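Long-range contact in aldehyde dehydrogenase family protein (Pseudomonas syringae pv. tomato, PDB 6X9L), which acts as a long-chain aliphatic aldehyde dehydrogenase that binds NAD+ and probably oxidises aldehydes such as octanal: residues Ile89-Glu103 and Leu186-Asp200. The protein carries 1 engineered substitution. Numbering follows the deposited sequence.
Sequences IIERKEELAQAISLE and LSPLSALLFAQLVHD
Glu103 with Ser190 and Arg92 with Asp200 make the polar contacts at the two ends of an antiparallel helix pair in the Rossmann-like NAD-binding domain of the aldehyde dehydrogenase fold. Helix 93-103 lies against helix 188-200 at 156°, with the axes 8.2 Å apart. The carboxylate of Glu103 sits over the first turn of helix 188-200. Its OE2 accepts the hydroxyl of Ser190, OG to OE2 2.5 Å, on the syn side. The other oxygen, OE1, points at the amides of Leu189 and Ser190, but it sits too close to a neighbour in the model, so these bonds are doubtful. The chain of Glu103 leaves the backbone between N and the carbonyl carbon (chi1 55°) and then runs straight, which brings the acid to the helix start. Pro161 also packs on Glu103 and Ser190, and Ser187 touches the NAD-binding Trp158.

At the far end, Arg92 stretches out to form a salt bridge with Asp200. Arg92 NH1 and NH2 both donate end-on to Asp200 OD2 on its anti side, NH2 at 2.7 Å. The oxygen lies near the guanidinium plane, but the two flat groups are turned 71° apart. Gln196 NE2 donates to the other oxygen, Asp200 OD1, from above the carboxylate plane.

Between the two ends, Leu96, Leu193 and Ala99 pack together. Leu96 and Leu193 lie alongside and run in opposite senses, and Leu193 CD1 reaches Ala99 CB at 3.7 Å. Ile89, from the end of helix 75-91, meets Leu197 beside Arg92. Leu197 lies across it, with Leu197 CD1 3.7 Å from Ile89 CG1. Leu102 meets Leu189 through their methyls beside Glu103. Near Leu193, one water accepts from Arg92 NH1 and donates to Leu193 O, 2.9 Å from that carbonyl oxygen.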
loop_
_atom_site.group_PDB
_atom_site.type_symbol
_atom_site.label_atom_id
_atom_site.label_comp_id
_atom_site.label_asym_id
_atom_site.label_seq_id
_atom_site.Cartn_x
_atom_site.Cartn_y
_atom_site.Cartn_z
ATOM N N ILE A 89 -2.055 4.205 -31.022
ATOM C CA ILE A 89 -2.777 2.974 -30.731
ATOM C C ILE A 89 -3.975 2.836 -31.667
ATOM O O ILE A 89 -4.205 1.770 -32.252
ATOM C CB ILE A 89 -3.193 2.948 -29.248
ATOM C CG1 ILE A 89 -1.974 2.742 -28.361
ATOM C CG2 ILE A 89 -4.254 1.874 -28.963
ATOM C CD1 ILE A 89 -2.272 2.938 -26.884
ATOM N N ILE A 90 -4.741 3.926 -31.840
ATOM C CA ILE A 90 -5.944 3.903 -32.672
ATOM C C ILE A 90 -5.577 3.693 -34.130
ATOM O O ILE A 90 -6.320 3.056 -34.888
ATOM C CB ILE A 90 -6.748 5.205 -32.493
ATOM C CG1 ILE A 90 -7.242 5.343 -31.048
ATOM C CG2 ILE A 90 -7.915 5.241 -33.470
ATOM C CD1 ILE A 90 -8.387 4.443 -30.706
ATOM N N GLU A 91 -4.436 4.250 -34.547
ATOM C CA GLU A 91 -3.959 4.125 -35.923
ATOM C C GLU A 91 -3.459 2.715 -36.216
ATOM O O GLU A 91 -3.673 2.183 -37.312
ATOM C CB GLU A 91 -2.832 5.128 -36.161
ATOM C CG GLU A 91 -3.157 6.316 -37.026
ATOM C CD GLU A 91 -1.940 7.203 -37.192
ATOM O OE1 GLU A 91 -1.999 8.391 -36.809
ATOM O OE2 GLU A 91 -0.908 6.695 -37.679
ATOM N N ARG A 92 -2.763 2.105 -35.260
ATOM C CA ARG A 92 -2.182 0.785 -35.446
ATOM C C ARG A 92 -3.014 -0.306 -34.786
ATOM O O ARG A 92 -2.484 -1.373 -34.461
ATOM C CB ARG A 92 -0.745 0.763 -34.917
ATOM C CG ARG A 92 0.150 1.808 -35.549
ATOM C CD ARG A 92 1.496 1.888 -34.859
ATOM N NE ARG A 92 2.280 3.028 -35.333
ATOM C CZ ARG A 92 3.545 3.259 -34.992
ATOM N NH1 ARG A 92 4.189 2.433 -34.178
ATOM N NH2 ARG A 92 4.178 4.313 -35.473
ATOM N N LYS A 93 -4.311 -0.060 -34.592
ATOM C CA LYS A 93 -5.122 -0.981 -33.804
ATOM C C LYS A 93 -5.245 -2.347 -34.477
ATOM O O LYS A 93 -5.199 -3.387 -33.802
ATOM C CB LYS A 93 -6.503 -0.368 -33.559
ATOM C CG LYS A 93 -7.212 0.058 -34.824
ATOM C CD LYS A 93 -8.697 -0.031 -34.645
ATOM C CE LYS A 93 -9.410 0.771 -35.695
ATOM N NZ LYS A 93 -10.781 1.035 -35.214
ATOM N N GLU A 94 -5.416 -2.370 -35.803
ATOM C CA GLU A 94 -5.517 -3.642 -36.515
ATOM C C GLU A 94 -4.238 -4.457 -36.383
ATOM O O GLU A 94 -4.284 -5.678 -36.187
ATOM C CB GLU A 94 -5.838 -3.404 -37.986
ATOM C CG GLU A 94 -5.757 -4.655 -38.845
ATOM C CD GLU A 94 -6.838 -5.698 -38.545
ATOM O OE1 GLU A 94 -7.736 -5.438 -37.711
ATOM O OE2 GLU A 94 -6.785 -6.782 -39.171
ATOM N N GLU A 95 -3.083 -3.800 -36.506
ATOM C CA GLU A 95 -1.818 -4.486 -36.299
ATOM C C GLU A 95 -1.734 -5.028 -34.881
ATOM O O GLU A 95 -1.249 -6.147 -34.654
ATOM C CB GLU A 95 -0.654 -3.536 -36.590
ATOM C CG GLU A 95 -0.569 -3.039 -38.042
ATOM C CD GLU A 95 -1.779 -2.198 -38.482
ATOM O OE1 GLU A 95 -2.317 -1.427 -37.656
ATOM O OE2 GLU A 95 -2.198 -2.313 -39.656
ATOM N N LEU A 96 -2.228 -4.252 -33.911
ATOM C CA LEU A 96 -2.188 -4.674 -32.519
ATOM C C LEU A 96 -3.169 -5.819 -32.249
ATOM O O LEU A 96 -2.851 -6.751 -31.499
ATOM C CB LEU A 96 -2.472 -3.476 -31.619
ATOM C CG LEU A 96 -1.432 -2.357 -31.519
ATOM C CD1 LEU A 96 -2.089 -1.120 -30.915
ATOM C CD2 LEU A 96 -0.253 -2.775 -30.684
ATOM N N ALA A 97 -4.365 -5.775 -32.847
ATOM C CA ALA A 97 -5.315 -6.869 -32.641
ATOM C C ALA A 97 -4.784 -8.176 -33.215
ATOM O O ALA A 97 -5.028 -9.252 -32.660
ATOM C CB ALA A 97 -6.674 -6.535 -33.261
ATOM N N GLN A 98 -4.048 -8.109 -34.323
ATOM C CA GLN A 98 -3.530 -9.341 -34.915
ATOM C C GLN A 98 -2.419 -9.967 -34.068
ATOM O O GLN A 98 -2.321 -11.197 -33.987
ATOM C CB GLN A 98 -3.057 -9.063 -36.338
ATOM C CG GLN A 98 -4.204 -8.650 -37.263
ATOM C CD GLN A 98 -4.914 -9.832 -37.901
ATOM O OE1 GLN A 98 -4.416 -10.962 -37.880
ATOM N NE2 GLN A 98 -6.091 -9.580 -38.470
ATOM N N ALA A 99 -1.589 -9.149 -33.416
ATOM C CA ALA A 99 -0.518 -9.689 -32.585
ATOM C C ALA A 99 -1.066 -10.298 -31.284
ATOM O O ALA A 99 -0.622 -11.374 -30.860
ATOM C CB ALA A 99 0.524 -8.597 -32.309
ATOM N N ILE A 100 -2.043 -9.640 -30.654
ATOM C CA ILE A 100 -2.704 -10.216 -29.477
ATOM C C ILE A 100 -3.313 -11.577 -29.812
ATOM O O ILE A 100 -3.063 -12.581 -29.133
ATOM C CB ILE A 100 -3.775 -9.248 -28.947
ATOM C CG1 ILE A 100 -3.129 -7.953 -28.424
ATOM C CG2 ILE A 100 -4.706 -9.969 -27.945
ATOM C CD1 ILE A 100 -4.088 -6.744 -28.329
ATOM N N SER A 101 -4.150 -11.616 -30.852
ATOM C CA SER A 101 -4.739 -12.865 -31.318
ATOM C C SER A 101 -3.671 -13.927 -31.557
ATOM O O SER A 101 -3.812 -15.081 -31.129
ATOM C CB SER A 101 -5.528 -12.606 -32.604
ATOM O OG SER A 101 -6.274 -13.737 -33.008
ATOM N N LEU A 102 -2.593 -13.550 -32.251
ATOM C CA LEU A 102 -1.557 -14.522 -32.586
ATOM C C LEU A 102 -0.923 -15.123 -31.333
ATOM O O LEU A 102 -0.719 -16.344 -31.251
ATOM C CB LEU A 102 -0.481 -13.870 -33.452
ATOM C CG LEU A 102 0.619 -14.845 -33.870
ATOM C CD1 LEU A 102 0.038 -15.846 -34.830
ATOM C CD2 LEU A 102 1.826 -14.125 -34.483
ATOM N N GLU A 103 -0.630 -14.282 -30.332
ATOM C CA GLU A 103 0.173 -14.742 -29.206
ATOM C C GLU A 103 -0.664 -15.469 -28.160
ATOM O O GLU A 103 -0.196 -16.457 -27.591
ATOM C CB GLU A 103 0.930 -13.577 -28.577
ATOM C CG GLU A 103 0.044 -12.434 -28.166
ATOM C CD GLU A 103 0.818 -11.271 -27.564
ATOM O OE1 GLU A 103 2.068 -11.325 -27.552
ATOM O OE2 GLU A 103 0.176 -10.308 -27.086
ATOM N N LEU A 186 4.503 -15.145 -22.175
ATOM C CA LEU A 186 3.530 -15.817 -23.029
ATOM C C LEU A 186 2.693 -14.851 -23.867
ATOM O O LEU A 186 1.776 -15.287 -24.562
ATOM C CB LEU A 186 2.622 -16.710 -22.172
ATOM C CG LEU A 186 3.441 -17.683 -21.308
ATOM C CD1 LEU A 186 2.729 -18.122 -20.032
ATOM C CD2 LEU A 186 3.816 -18.884 -22.138
ATOM N N SER A 187 2.989 -13.559 -23.841
ATOM C CA SER A 187 2.320 -12.612 -24.731
ATOM C C SER A 187 3.260 -11.445 -25.015
ATOM O O SER A 187 2.915 -10.278 -24.809
ATOM C CB SER A 187 0.997 -12.125 -24.130
ATOM O OG SER A 187 1.206 -11.458 -22.897
ATOM N N PRO A 188 4.446 -11.725 -25.496
ATOM C CA PRO A 188 5.442 -10.663 -25.665
ATOM C C PRO A 188 5.320 -9.884 -26.962
ATOM O O PRO A 188 5.890 -8.797 -27.072
ATOM C CB PRO A 188 6.753 -11.437 -25.639
ATOM C CG PRO A 188 6.374 -12.724 -26.324
ATOM C CD PRO A 188 4.969 -13.043 -25.882
ATOM N N LEU A 189 4.600 -10.416 -27.951
ATOM C CA LEU A 189 4.638 -9.824 -29.286
ATOM C C LEU A 189 3.942 -8.465 -29.326
ATOM O O LEU A 189 4.431 -7.531 -29.980
ATOM C CB LEU A 189 4.012 -10.781 -30.295
ATOM C CG LEU A 189 4.654 -12.163 -30.220
ATOM C CD1 LEU A 189 4.070 -13.106 -31.277
ATOM C CD2 LEU A 189 6.170 -12.047 -30.300
ATOM N N SER A 190 2.795 -8.342 -28.649
ATOM C CA SER A 190 2.065 -7.082 -28.664
ATOM C C SER A 190 2.793 -6.027 -27.849
ATOM O O SER A 190 2.821 -4.849 -28.228
ATOM C CB SER A 190 0.629 -7.295 -28.161
ATOM O OG SER A 190 0.558 -7.813 -26.834
ATOM N N ALA A 191 3.426 -6.433 -26.749
ATOM C CA ALA A 191 4.308 -5.521 -26.032
ATOM C C ALA A 191 5.417 -4.996 -26.949
ATOM O O ALA A 191 5.761 -3.810 -26.902
ATOM C CB ALA A 191 4.885 -6.225 -24.797
ATOM N N LEU A 192 5.975 -5.862 -27.807
ATOM C CA LEU A 192 6.987 -5.410 -28.758
ATOM C C LEU A 192 6.460 -4.295 -29.652
ATOM O O LEU A 192 7.158 -3.306 -29.887
ATOM C CB LEU A 192 7.481 -6.578 -29.608
ATOM C CG LEU A 192 8.474 -7.555 -28.981
ATOM C CD1 LEU A 192 8.817 -8.636 -29.991
ATOM C CD2 LEU A 192 9.727 -6.838 -28.502
ATOM N N LEU A 193 5.235 -4.440 -30.169
ATOM C CA LEU A 193 4.610 -3.373 -30.959
ATOM C C LEU A 193 4.359 -2.127 -30.121
ATOM O O LEU A 193 4.521 -1.000 -30.602
ATOM C CB LEU A 193 3.285 -3.852 -31.552
ATOM C CG LEU A 193 3.362 -4.881 -32.662
ATOM C CD1 LEU A 193 1.944 -5.280 -33.103
ATOM C CD2 LEU A 193 4.144 -4.294 -33.796
ATOM N N PHE A 194 3.935 -2.313 -28.871
ATOM C CA PHE A 194 3.644 -1.175 -28.003
ATOM C C PHE A 194 4.889 -0.336 -27.720
ATOM O O PHE A 194 4.821 0.899 -27.713
ATOM C CB PHE A 194 3.030 -1.663 -26.697
ATOM C CG PHE A 194 2.862 -0.580 -25.680
ATOM C CD1 PHE A 194 1.812 0.323 -25.779
ATOM C CD2 PHE A 194 3.765 -0.449 -24.637
ATOM C CE1 PHE A 194 1.663 1.314 -24.847
ATOM C CE2 PHE A 194 3.624 0.543 -23.701
ATOM C CZ PHE A 194 2.577 1.425 -23.796
ATOM N N ALA A 195 6.027 -0.983 -27.455
ATOM C CA ALA A 195 7.268 -0.242 -27.242
ATOM C C ALA A 195 7.616 0.589 -28.470
ATOM O O ALA A 195 7.934 1.781 -28.362
ATOM C CB ALA A 195 8.411 -1.197 -26.899
ATOM N N GLN A 196 7.550 -0.031 -29.657
ATOM C CA GLN A 196 7.757 0.704 -30.901
ATOM C C GLN A 196 6.827 1.902 -30.982
ATOM O O GLN A 196 7.210 2.966 -31.481
ATOM C CB GLN A 196 7.521 -0.217 -32.092
ATOM C CG GLN A 196 7.933 0.393 -33.410
ATOM C CD GLN A 196 9.379 0.814 -33.392
ATOM O OE1 GLN A 196 10.272 -0.013 -33.160
ATOM N NE2 GLN A 196 9.626 2.111 -33.612
ATOM N N LEU A 197 5.599 1.735 -30.478
ATOM C CA LEU A 197 4.567 2.762 -30.566
ATOM C C LEU A 197 4.891 3.968 -29.688
ATOM O O LEU A 197 4.738 5.118 -30.126
ATOM C CB LEU A 197 3.210 2.158 -30.180
ATOM C CG LEU A 197 1.964 3.034 -30.332
ATOM C CD1 LEU A 197 0.789 2.199 -30.818
ATOM C CD2 LEU A 197 1.632 3.716 -29.026
ATOM N N VAL A 198 5.299 3.739 -28.429
ATOM C CA VAL A 198 5.683 4.884 -27.598
ATOM C C VAL A 198 6.946 5.538 -28.156
ATOM O O VAL A 198 7.103 6.760 -28.072
ATOM C CB VAL A 198 5.852 4.516 -26.102
ATOM C CG1 VAL A 198 4.637 3.698 -25.567
ATOM C CG2 VAL A 198 7.165 3.801 -25.843
ATOM N N HIS A 199 7.849 4.762 -28.751
ATOM C CA HIS A 199 9.002 5.367 -29.411
ATOM C C HIS A 199 8.559 6.340 -30.498
ATOM O O HIS A 199 8.974 7.508 -30.516
ATOM C CB HIS A 199 9.900 4.290 -30.011
ATOM C CG HIS A 199 11.065 4.848 -30.763
ATOM N ND1 HIS A 199 12.157 5.402 -30.129
ATOM C CD2 HIS A 199 11.298 4.967 -32.092
ATOM C CE1 HIS A 199 13.020 5.825 -31.033
ATOM N NE2 HIS A 199 12.522 5.577 -32.233
ATOM N N ASP A 200 7.716 5.864 -31.420
ATOM C CA ASP A 200 7.214 6.694 -32.508
ATOM C C ASP A 200 6.378 7.863 -31.998
ATOM O O ASP A 200 6.344 8.925 -32.628
ATOM C CB ASP A 200 6.407 5.826 -33.472
ATOM C CG ASP A 200 7.271 4.829 -34.230
ATOM O OD1 ASP A 200 8.502 5.029 -34.304
ATOM O OD2 ASP A 200 6.724 3.846 -34.771
HETATM O O HOH W 1 3.932 0.093 -33.268
#